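PDB 2GA8: ATP-dependent kinase YFH7, which acts as an ATP-dependent kinase and could be involved in assembly of the endoplasmic reticulum membrane. Local coordinates for residues A[289-301]-A[337-351]. Residues are numbered along the deposited sequence; the frame is centred on the assembly and turned at random.
Sequences ALLVYKIDIDYEA and IDNHLIKVDNIVHIR
Lys294 touches strand 347-351 and reaches on to Asp338. Its CB packs on Ile347 CG2 at 3.6 Å and lies over one face of the His349 ring. CG approaches Leu341 CD1, and CD comes near His349 CD2. The chain leaves with CG anti to the backbone N (chi1 -164°), bends once at chi2 and then runs extended. This bend carries the amine to the helix end at 337-339, where CE lies near Ile337 CG2. NZ makes a salt bridge with Asp338 OD1 at 2.8 Å, on the syn lone pair of that oxygen. NZ also donates to Ile295 O at 3.0 Å, from above the carbonyl plane. Asp296 OD1 adds a long salt bridge, so two carboxylates probably help keep the amine charged.

The Asp296 carboxylate also meets the edge of the His349 ring, with OD1 2.9 Å from CD2 and the two planes 60° apart. On the other face of the sheet, Tyr293 CD1 lies against Val348 CB at 3.7 Å, the side chains alongside each other. Ile350 CD1 reaches Ile295 CG1, and Ile350 CG2 comes near Tyr293 CD1. The Arg351 chain bends at chi2 and chi3 and runs onward past the strand end toward Asp298; Asp296 O lies over one face of its guanidinium, and NH2 forms a salt bridge with Asp353.

Parallel backbone pairing runs from Val348 N on Val292 O, through Lys294 N on Val348 O and Ile350 N on Lys294 O, to Asp296 N on Ile350 O. A water bridges Val292 N and Asn346 O.

Strand 347-351 forms the outer edge of a five-stranded parallel sheet of order 2-3-1-4-5. Strand 290-296 pairs on its other side with strand 25-30, which leads into the P-loop. This is the parallel core of a P-loop kinase fold.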
loop_
_atom_site.group_PDB
_atom_site.type_symbol
_atom_site.label_atom_id
_atom_site.label_comp_id
_atom_site.label_asym_id
_atom_site.label_seq_id
_atom_site.Cartn_x
_atom_site.Cartn_y
_atom_site.Cartn_z
ATOM N N ALA A 289 -2.371 -11.255 11.581
ATOM C CA ALA A 289 -3.639 -10.712 11.104
ATOM C C ALA A 289 -3.518 -10.272 9.651
ATOM O O ALA A 289 -3.675 -9.095 9.336
ATOM C CB ALA A 289 -4.065 -9.533 11.979
ATOM N N LEU A 290 -3.246 -11.234 8.774
ATOM C CA LEU A 290 -3.091 -10.964 7.352
ATOM C C LEU A 290 -3.859 -11.932 6.456
ATOM O O LEU A 290 -3.851 -13.139 6.681
ATOM C CB LEU A 290 -1.609 -11.039 6.971
ATOM C CG LEU A 290 -1.294 -10.935 5.474
ATOM C CD1 LEU A 290 -1.519 -9.502 5.014
ATOM C CD2 LEU A 290 0.143 -11.359 5.209
ATOM N N LEU A 291 -4.523 -11.384 5.443
ATOM C CA LEU A 291 -5.223 -12.185 4.446
ATOM C C LEU A 291 -4.471 -11.844 3.165
ATOM O O LEU A 291 -4.136 -10.681 2.938
ATOM C CB LEU A 291 -6.695 -11.785 4.329
ATOM C CG LEU A 291 -7.582 -12.414 5.411
ATOM C CD1 LEU A 291 -9.025 -11.983 5.213
ATOM C CD2 LEU A 291 -7.461 -13.934 5.344
ATOM N N VAL A 292 -4.183 -12.855 2.352
ATOM C CA VAL A 292 -3.438 -12.667 1.112
ATOM C C VAL A 292 -4.184 -13.207 -0.106
ATOM O O VAL A 292 -4.592 -14.367 -0.124
ATOM C CB VAL A 292 -2.067 -13.370 1.195
ATOM C CG1 VAL A 292 -1.264 -13.119 -0.079
ATOM C CG2 VAL A 292 -1.303 -12.868 2.422
ATOM N N TYR A 293 -4.351 -12.355 -1.115
ATOM C CA TYR A 293 -5.040 -12.726 -2.350
ATOM C C TYR A 293 -4.175 -12.411 -3.557
ATOM O O TYR A 293 -3.511 -11.372 -3.615
ATOM C CB TYR A 293 -6.356 -11.963 -2.484
ATOM C CG TYR A 293 -7.327 -12.246 -1.366
ATOM C CD1 TYR A 293 -8.012 -13.460 -1.302
ATOM C CD2 TYR A 293 -7.529 -11.319 -0.347
ATOM C CE1 TYR A 293 -8.875 -13.743 -0.245
ATOM C CE2 TYR A 293 -8.385 -11.591 0.716
ATOM C CZ TYR A 293 -9.053 -12.803 0.762
ATOM O OH TYR A 293 -9.891 -13.073 1.822
ATOM N N LYS A 294 -4.182 -13.319 -4.521
ATOM C CA LYS A 294 -3.410 -13.122 -5.734
ATOM C C LYS A 294 -4.375 -13.398 -6.876
ATOM O O LYS A 294 -5.006 -14.451 -6.925
ATOM C CB LYS A 294 -2.219 -14.088 -5.761
ATOM C CG LYS A 294 -1.142 -13.737 -6.774
ATOM C CD LYS A 294 -1.545 -14.139 -8.168
ATOM C CE LYS A 294 -0.464 -13.773 -9.172
ATOM N NZ LYS A 294 -0.851 -14.199 -10.535
ATOM N N ILE A 295 -4.500 -12.436 -7.781
ATOM C CA ILE A 295 -5.410 -12.568 -8.908
ATOM C C ILE A 295 -4.803 -13.367 -10.053
ATOM O O ILE A 295 -3.683 -13.102 -10.476
ATOM C CB ILE A 295 -5.821 -11.178 -9.455
ATOM C CG1 ILE A 295 -6.458 -10.345 -8.340
ATOM C CG2 ILE A 295 -6.794 -11.338 -10.629
ATOM C CD1 ILE A 295 -6.745 -8.901 -8.749
ATOM N N ASP A 296 -5.543 -14.361 -10.531
ATOM C CA ASP A 296 -5.109 -15.172 -11.665
ATOM C C ASP A 296 -5.906 -14.585 -12.817
ATOM O O ASP A 296 -7.135 -14.621 -12.806
ATOM C CB ASP A 296 -5.474 -16.644 -11.461
ATOM C CG ASP A 296 -4.502 -17.367 -10.541
ATOM O OD1 ASP A 296 -3.546 -16.728 -10.048
ATOM O OD2 ASP A 296 -4.693 -18.581 -10.318
ATOM N N ILE A 297 -5.209 -14.038 -13.804
ATOM C CA ILE A 297 -5.862 -13.382 -14.928
ATOM C C ILE A 297 -6.317 -14.243 -16.096
ATOM O O ILE A 297 -5.857 -15.367 -16.293
ATOM C CB ILE A 297 -4.953 -12.279 -15.529
ATOM C CG1 ILE A 297 -3.737 -12.922 -16.204
ATOM C CG2 ILE A 297 -4.502 -11.319 -14.441
ATOM C CD1 ILE A 297 -2.860 -11.943 -16.967
ATOM N N ASP A 298 -7.253 -13.676 -16.852
ATOM C CA ASP A 298 -7.778 -14.271 -18.071
ATOM C C ASP A 298 -6.846 -13.569 -19.050
ATOM O O ASP A 298 -6.961 -12.360 -19.263
ATOM C CB ASP A 298 -9.226 -13.827 -18.295
ATOM C CG ASP A 298 -9.770 -14.254 -19.644
ATOM O OD1 ASP A 298 -9.123 -13.958 -20.675
ATOM O OD2 ASP A 298 -10.853 -14.876 -19.677
ATOM N N TYR A 299 -5.904 -14.313 -19.616
ATOM C CA TYR A 299 -4.924 -13.734 -20.523
ATOM C C TYR A 299 -5.490 -12.824 -21.612
ATOM O O TYR A 299 -5.136 -11.649 -21.692
ATOM C CB TYR A 299 -4.095 -14.832 -21.185
ATOM C CG TYR A 299 -2.809 -14.322 -21.794
ATOM C CD1 TYR A 299 -1.667 -14.156 -21.012
ATOM C CD2 TYR A 299 -2.733 -13.991 -23.149
ATOM C CE1 TYR A 299 -0.482 -13.681 -21.557
ATOM C CE2 TYR A 299 -1.546 -13.507 -23.705
ATOM C CZ TYR A 299 -0.426 -13.362 -22.901
ATOM O OH TYR A 299 0.763 -12.921 -23.439
ATOM N N GLU A 300 -6.358 -13.372 -22.454
ATOM C CA GLU A 300 -6.939 -12.602 -23.548
ATOM C C GLU A 300 -7.613 -11.300 -23.134
ATOM O O GLU A 300 -7.344 -10.247 -23.716
ATOM C CB GLU A 300 -7.930 -13.469 -24.330
ATOM C CG GLU A 300 -7.275 -14.331 -25.397
ATOM C CD GLU A 300 -6.733 -13.508 -26.554
ATOM O OE1 GLU A 300 -6.148 -14.097 -27.489
ATOM O OE2 GLU A 300 -6.895 -12.269 -26.531
ATOM N N ALA A 301 -8.492 -11.370 -22.140
ATOM C CA ALA A 301 -9.202 -10.185 -21.673
ATOM C C ALA A 301 -8.247 -9.160 -21.072
ATOM O O ALA A 301 -8.428 -7.954 -21.235
ATOM C CB ALA A 301 -10.254 -10.578 -20.648
ATOM N N ILE A 337 5.850 -11.540 -12.234
ATOM C CA ILE A 337 5.225 -11.667 -10.923
ATOM C C ILE A 337 5.021 -13.140 -10.549
ATOM O O ILE A 337 5.276 -13.536 -9.415
ATOM C CB ILE A 337 3.868 -10.918 -10.883
ATOM C CG1 ILE A 337 4.120 -9.407 -10.826
ATOM C CG2 ILE A 337 3.046 -11.359 -9.675
ATOM C CD1 ILE A 337 2.877 -8.566 -11.104
ATOM N N ASP A 338 4.573 -13.952 -11.503
ATOM C CA ASP A 338 4.353 -15.372 -11.231
ATOM C C ASP A 338 5.658 -16.117 -10.972
ATOM O O ASP A 338 5.739 -16.949 -10.066
ATOM C CB ASP A 338 3.614 -16.047 -12.394
ATOM C CG ASP A 338 2.172 -15.588 -12.517
ATOM O OD1 ASP A 338 1.599 -15.119 -11.508
ATOM O OD2 ASP A 338 1.604 -15.709 -13.623
ATOM N N ASN A 339 6.680 -15.818 -11.768
ATOM C CA ASN A 339 7.968 -16.484 -11.611
ATOM C C ASN A 339 8.615 -16.137 -10.278
ATOM O O ASN A 339 9.388 -16.921 -9.730
ATOM C CB ASN A 339 8.922 -16.100 -12.746
ATOM C CG ASN A 339 8.446 -16.585 -14.105
ATOM O OD1 ASN A 339 7.706 -17.562 -14.203
ATOM N ND2 ASN A 339 8.887 -15.912 -15.164
ATOM N N HIS A 340 8.283 -14.962 -9.753
ATOM C CA HIS A 340 8.856 -14.505 -8.495
ATOM C C HIS A 340 7.899 -14.511 -7.308
ATOM O O HIS A 340 8.168 -13.886 -6.282
ATOM C CB HIS A 340 9.438 -13.108 -8.701
ATOM C CG HIS A 340 10.682 -13.102 -9.529
ATOM N ND1 HIS A 340 11.924 -13.381 -9.002
ATOM C CD2 HIS A 340 10.872 -12.901 -10.854
ATOM C CE1 HIS A 340 12.826 -13.352 -9.965
ATOM N NE2 HIS A 340 12.213 -13.063 -11.100
ATOM N N LEU A 341 6.790 -15.232 -7.436
ATOM C CA LEU A 341 5.817 -15.299 -6.351
ATOM C C LEU A 341 6.434 -16.028 -5.157
ATOM O O LEU A 341 6.923 -17.150 -5.298
ATOM C CB LEU A 341 4.555 -16.032 -6.821
ATOM C CG LEU A 341 3.350 -15.927 -5.883
ATOM C CD1 LEU A 341 2.888 -14.475 -5.826
ATOM C CD2 LEU A 341 2.219 -16.825 -6.371
ATOM N N ILE A 342 6.429 -15.393 -3.985
ATOM C CA ILE A 342 7.012 -16.027 -2.805
ATOM C C ILE A 342 6.315 -17.341 -2.489
ATOM O O ILE A 342 5.095 -17.462 -2.624
ATOM C CB ILE A 342 6.946 -15.114 -1.561
ATOM C CG1 ILE A 342 5.505 -14.692 -1.289
ATOM C CG2 ILE A 342 7.840 -13.908 -1.761
ATOM C CD1 ILE A 342 5.343 -13.915 -0.005
ATOM N N LYS A 343 7.104 -18.324 -2.068
ATOM C CA LYS A 343 6.593 -19.650 -1.751
ATOM C C LYS A 343 6.027 -19.757 -0.341
ATOM O O LYS A 343 6.738 -20.146 0.586
ATOM C CB LYS A 343 7.706 -20.689 -1.913
ATOM C CG LYS A 343 8.311 -20.766 -3.303
ATOM C CD LYS A 343 7.347 -21.370 -4.308
ATOM C CE LYS A 343 8.048 -21.625 -5.632
ATOM N NZ LYS A 343 7.140 -22.206 -6.660
ATOM N N VAL A 344 4.752 -19.410 -0.181
ATOM C CA VAL A 344 4.091 -19.504 1.117
ATOM C C VAL A 344 2.763 -20.231 0.932
ATOM O O VAL A 344 2.208 -20.256 -0.164
ATOM C CB VAL A 344 3.851 -18.112 1.743
ATOM C CG1 VAL A 344 5.177 -17.397 1.920
ATOM C CG2 VAL A 344 2.908 -17.299 0.880
ATOM N N ASP A 345 2.252 -20.815 2.009
ATOM C CA ASP A 345 1.013 -21.587 1.950
ATOM C C ASP A 345 -0.307 -20.848 2.149
ATOM O O ASP A 345 -1.371 -21.464 2.073
ATOM C CB ASP A 345 1.088 -22.732 2.964
ATOM C CG ASP A 345 1.416 -22.246 4.365
ATOM O OD1 ASP A 345 2.530 -21.712 4.563
ATOM O OD2 ASP A 345 0.562 -22.391 5.266
ATOM N N ASN A 346 -0.263 -19.542 2.391
ATOM C CA ASN A 346 -1.502 -18.805 2.622
ATOM C C ASN A 346 -1.974 -17.882 1.504
ATOM O O ASN A 346 -2.850 -17.051 1.722
ATOM C CB ASN A 346 -1.394 -18.009 3.927
ATOM C CG ASN A 346 -1.418 -18.897 5.159
ATOM O OD1 ASN A 346 -1.219 -18.427 6.281
ATOM N ND2 ASN A 346 -1.671 -20.187 4.957
ATOM N N ILE A 347 -1.408 -18.018 0.309
ATOM C CA ILE A 347 -1.832 -17.171 -0.802
ATOM C C ILE A 347 -3.097 -17.741 -1.437
ATOM O O ILE A 347 -3.078 -18.831 -2.012
ATOM C CB ILE A 347 -0.743 -17.063 -1.890
ATOM C CG1 ILE A 347 0.543 -16.510 -1.284
ATOM C CG2 ILE A 347 -1.221 -16.145 -3.012
ATOM C CD1 ILE A 347 1.695 -16.453 -2.257
ATOM N N VAL A 348 -4.198 -17.005 -1.321
ATOM C CA VAL A 348 -5.469 -17.433 -1.889
ATOM C C VAL A 348 -5.605 -16.873 -3.302
ATOM O O VAL A 348 -5.751 -15.664 -3.487
ATOM C CB VAL A 348 -6.658 -16.941 -1.026
ATOM C CG1 VAL A 348 -7.976 -17.379 -1.646
ATOM C CG2 VAL A 348 -6.529 -17.487 0.389
ATOM N N HIS A 349 -5.545 -17.757 -4.295
ATOM C CA HIS A 349 -5.660 -17.337 -5.691
ATOM C C HIS A 349 -7.115 -17.106 -6.066
ATOM O O HIS A 349 -7.970 -17.961 -5.845
ATOM C CB HIS A 349 -5.054 -18.387 -6.632
ATOM C CG HIS A 349 -3.556 -18.411 -6.634
ATOM N ND1 HIS A 349 -2.812 -18.858 -5.564
ATOM C CD2 HIS A 349 -2.662 -18.044 -7.584
ATOM C CE1 HIS A 349 -1.527 -18.767 -5.854
ATOM N NE2 HIS A 349 -1.409 -18.276 -7.074
ATOM N N ILE A 350 -7.394 -15.941 -6.639
ATOM C CA ILE A 350 -8.750 -15.602 -7.035
ATOM C C ILE A 350 -8.807 -15.227 -8.509
ATOM O O ILE A 350 -7.798 -14.860 -9.109
ATOM C CB ILE A 350 -9.293 -14.422 -6.203
ATOM C CG1 ILE A 350 -8.384 -13.201 -6.376
ATOM C CG2 ILE A 350 -9.370 -14.816 -4.729
ATOM C CD1 ILE A 350 -8.902 -11.949 -5.699
ATOM N N ARG A 351 -9.998 -15.334 -9.086
ATOM C CA ARG A 351 -10.205 -14.995 -10.489
ATOM C C ARG A 351 -10.991 -13.695 -10.562
ATOM O O ARG A 351 -11.732 -13.353 -9.642
ATOM C CB ARG A 351 -11.009 -16.091 -11.198
ATOM C CG ARG A 351 -10.391 -17.483 -11.172
ATOM C CD ARG A 351 -9.161 -17.585 -12.064
ATOM N NE ARG A 351 -9.454 -17.187 -13.440
ATOM C CZ ARG A 351 -8.601 -17.304 -14.452
ATOM N NH1 ARG A 351 -7.390 -17.815 -14.256
ATOM N NH2 ARG A 351 -8.955 -16.894 -15.661
HETATM O O HOH W 1 -4.566 -15.542 3.208
#